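Local coordinates for protein VP1 (Polyomavirus HPyV6, PDB 4PCG) that probably serves as the major structural protein of the viral capsid, assembling into pentamers and taking part in attachment to host cells, at residues D51-C60 with R139-E147. Sequence-based numbering, arbitrary orientation.
With NA (sodium ion), chain L.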
loop_
_atom_site.group_PDB
_atom_site.type_symbol
_atom_site.label_atom_id
_atom_site.label_comp_id
_atom_site.label_asym_id
_atom_site.label_seq_id
_atom_site.Cartn_x
_atom_site.Cartn_y
_atom_site.Cartn_z
ATOM N N ASP B 51 -32.941 -10.926 -3.330
ATOM C CA ASP B 51 -33.065 -9.573 -2.805
ATOM C C ASP B 51 -33.170 -9.512 -1.258
ATOM O O ASP B 51 -33.626 -8.510 -0.714
ATOM C CB ASP B 51 -34.294 -8.929 -3.424
ATOM C CG ASP B 51 -35.568 -9.666 -3.082
ATOM O OD1 ASP B 51 -35.526 -10.605 -2.256
ATOM O OD2 ASP B 51 -36.605 -9.320 -3.656
ATOM N N THR B 52 -32.798 -10.588 -0.568
ATOM C CA THR B 52 -33.007 -10.687 0.887
ATOM C C THR B 52 -31.730 -11.136 1.527
ATOM O O THR B 52 -31.091 -12.087 1.060
ATOM C CB THR B 52 -34.138 -11.694 1.234
ATOM O OG1 THR B 52 -35.339 -11.230 0.677
ATOM C CG2 THR B 52 -34.346 -11.836 2.756
ATOM N N LEU B 53 -31.320 -10.425 2.578
ATOM C CA LEU B 53 -30.205 -10.841 3.398
ATOM C C LEU B 53 -30.703 -11.902 4.355
ATOM O O LEU B 53 -31.628 -11.634 5.142
ATOM C CB LEU B 53 -29.647 -9.678 4.242
ATOM C CG LEU B 53 -28.849 -8.607 3.532
ATOM C CD1 LEU B 53 -28.425 -7.552 4.550
ATOM C CD2 LEU B 53 -27.632 -9.196 2.846
ATOM N N ASP B 54 -30.082 -13.080 4.296
ATOM C CA ASP B 54 -30.633 -14.281 4.906
ATOM C C ASP B 54 -29.879 -14.599 6.172
ATOM O O ASP B 54 -28.657 -14.423 6.257
ATOM C CB ASP B 54 -30.572 -15.474 3.941
ATOM C CG ASP B 54 -31.292 -15.208 2.631
ATOM O OD1 ASP B 54 -32.506 -14.977 2.683
ATOM O OD2 ASP B 54 -30.650 -15.227 1.540
ATOM N N ALA B 55 -30.609 -15.074 7.171
ATOM C CA ALA B 55 -29.962 -15.561 8.382
ATOM C C ALA B 55 -29.189 -16.833 8.010
ATOM O O ALA B 55 -29.676 -17.638 7.214
ATOM C CB ALA B 55 -31.002 -15.867 9.430
ATOM N N GLY B 56 -27.987 -16.981 8.545
ATOM C CA GLY B 56 -27.191 -18.180 8.327
ATOM C C GLY B 56 -26.092 -17.959 7.310
ATOM O O GLY B 56 -25.071 -18.640 7.366
ATOM N N SER B 57 -26.311 -17.028 6.372
ATOM C CA SER B 57 -25.318 -16.732 5.328
ATOM C C SER B 57 -24.680 -15.353 5.480
ATOM O O SER B 57 -23.654 -15.092 4.881
ATOM C CB SER B 57 -25.917 -16.888 3.929
ATOM O OG SER B 57 -26.998 -16.004 3.736
ATOM N N SER B 58 -25.287 -14.486 6.284
ATOM C CA SER B 58 -24.761 -13.134 6.497
ATOM C C SER B 58 -24.039 -13.097 7.852
ATOM O O SER B 58 -24.583 -13.515 8.891
ATOM C CB SER B 58 -25.890 -12.109 6.428
ATOM O OG SER B 58 -26.214 -11.827 5.060
ATOM N N LEU B 59 -22.804 -12.621 7.825
ATOM C CA LEU B 59 -21.997 -12.514 9.021
ATOM C C LEU B 59 -22.598 -11.439 9.958
ATOM O O LEU B 59 -23.002 -10.347 9.509
ATOM C CB LEU B 59 -20.559 -12.162 8.674
ATOM C CG LEU B 59 -19.542 -12.235 9.845
ATOM C CD1 LEU B 59 -19.438 -13.616 10.454
ATOM C CD2 LEU B 59 -18.151 -11.800 9.400
ATOM N N CYS B 60 -22.706 -11.778 11.244
ATOM C CA CYS B 60 -23.177 -10.829 12.245
ATOM C C CYS B 60 -22.035 -10.463 13.176
ATOM O O CYS B 60 -21.040 -11.179 13.275
ATOM C CB CYS B 60 -24.338 -11.418 13.044
ATOM S SG CYS B 60 -25.816 -11.716 12.023
ATOM N N ARG B 139 -35.501 -2.460 -3.102
ATOM C CA ARG B 139 -35.315 -3.830 -3.553
ATOM C C ARG B 139 -34.841 -4.808 -2.504
ATOM O O ARG B 139 -35.004 -5.996 -2.694
ATOM C CB ARG B 139 -34.288 -3.885 -4.678
ATOM C CG ARG B 139 -34.816 -3.622 -6.068
ATOM C CD ARG B 139 -33.655 -3.357 -7.022
ATOM N NE ARG B 139 -33.022 -2.088 -6.673
ATOM C CZ ARG B 139 -33.456 -0.891 -7.055
ATOM N NH1 ARG B 139 -34.496 -0.768 -7.860
ATOM N NH2 ARG B 139 -32.823 0.198 -6.655
ATOM N N MET B 140 -34.177 -4.356 -1.446
ATOM C CA MET B 140 -33.531 -5.309 -0.555
ATOM C C MET B 140 -34.323 -5.474 0.727
ATOM O O MET B 140 -34.831 -4.499 1.263
ATOM C CB MET B 140 -32.101 -4.878 -0.228
ATOM C CG MET B 140 -31.200 -6.049 0.093
ATOM S SD MET B 140 -29.623 -5.552 0.782
ATOM C CE MET B 140 -30.062 -5.323 2.491
ATOM N N ASN B 141 -34.408 -6.713 1.202
ATOM C CA ASN B 141 -35.075 -7.043 2.445
ATOM C C ASN B 141 -34.078 -7.658 3.412
ATOM O O ASN B 141 -33.024 -8.160 3.012
ATOM C CB ASN B 141 -36.233 -8.016 2.164
ATOM C CG ASN B 141 -37.224 -7.445 1.167
ATOM O OD1 ASN B 141 -37.897 -6.467 1.459
ATOM N ND2 ASN B 141 -37.292 -8.036 -0.029
ATOM N N VAL B 142 -34.382 -7.576 4.700
ATOM C CA VAL B 142 -33.590 -8.254 5.722
ATOM C C VAL B 142 -34.472 -9.353 6.296
ATOM O O VAL B 142 -35.599 -9.109 6.726
ATOM C CB VAL B 142 -33.138 -7.286 6.855
ATOM C CG1 VAL B 142 -32.338 -8.023 7.900
ATOM C CG2 VAL B 142 -32.300 -6.161 6.283
ATOM N N ALA B 143 -33.952 -10.568 6.331
ATOM C CA ALA B 143 -34.730 -11.694 6.815
ATOM C C ALA B 143 -35.199 -11.484 8.271
ATOM O O ALA B 143 -34.518 -10.814 9.069
ATOM C CB ALA B 143 -33.937 -12.978 6.679
ATOM N N ALA B 144 -36.345 -12.090 8.594
ATOM C CA ALA B 144 -37.046 -11.828 9.868
ATOM C C ALA B 144 -36.211 -12.189 11.101
ATOM O O ALA B 144 -36.370 -11.596 12.155
ATOM C CB ALA B 144 -38.365 -12.560 9.904
ATOM N N GLY B 145 -35.328 -13.160 10.964
ATOM C CA GLY B 145 -34.436 -13.555 12.049
ATOM C C GLY B 145 -33.313 -12.597 12.408
ATOM O O GLY B 145 -32.675 -12.764 13.433
ATOM N N LEU B 146 -33.061 -11.603 11.560
ATOM C CA LEU B 146 -32.013 -10.644 11.763
ATOM C C LEU B 146 -32.562 -9.262 12.120
ATOM O O LEU B 146 -33.665 -8.876 11.691
ATOM C CB LEU B 146 -31.198 -10.533 10.465
ATOM C CG LEU B 146 -30.535 -11.801 9.988
ATOM C CD1 LEU B 146 -29.804 -11.543 8.671
ATOM C CD2 LEU B 146 -29.596 -12.367 11.032
ATOM N N GLU B 147 -31.803 -8.526 12.917
ATOM C CA GLU B 147 -32.098 -7.118 13.184
ATOM C C GLU B 147 -31.925 -6.298 11.899
ATOM O O GLU B 147 -30.865 -6.317 11.255
ATOM C CB GLU B 147 -31.163 -6.556 14.265
ATOM C CG GLU B 147 -31.470 -7.035 15.673
ATOM C CD GLU B 147 -32.516 -6.210 16.419
ATOM O OE1 GLU B 147 -33.067 -5.228 15.865
ATOM O OE2 GLU B 147 -32.827 -6.563 17.571
HETATM NA NA NA L . -30.013 -13.846 -0.273
HETATM O O HOH W 1 -27.924 -13.197 0.527
#
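Thr52 and Leu53 run parallel to Asn141 and Val142 as a two-stranded parallel ribbon, set in the loops of a jelly-roll subunit whose core strands are antiparallel. Its hydrogen bonds zigzag: Asn141 N gives to Asp51 O (2.7 Å), Leu53 N to Asn141 O (2.9 Å) and Ala143 N to Leu53 O (2.8 Å). Beyond the last of these, a type I turn from Ala143 to Leu146 bends residues 143-146 back over Ala55.

The side chains of Thr52 and Asn141 share one face of the ribbon, beside Asp51, whose carboxylate lies alongside the Asn141 amide with the planes 90° apart. Thr52 OG1 donates to Asp51 OD1 from above the carboxylate plane; with OG1 beside its own backbone N (chi1 -62°) and CG2 anti to it, the beta-branched threonine also lays CG2 near Ala143 N. On the face of Leu53 and Val142, the flexible end of Met140 bends at its thioether (chi3 83°) and brings CE tightly against Leu53 CD1, 3.4 Å away. The small methyl of Ala143 fits against the bonded carbonyl, CB 3.1 Å from Leu53 O, while branched Leu146 sets CD2 against Ala55 CB and Cys60 SG and CD1 by the backbone at Ala55 N.

On the edge of Thr52 turned from Asn141, its carbonyl O binds a sodium ion together with Asp54, Thr48, Thr50 and a water. The carboxylate of Asp54 would offset the cation's charge, binding through a single oxygen, OD2, 2.4 Å from the sodium.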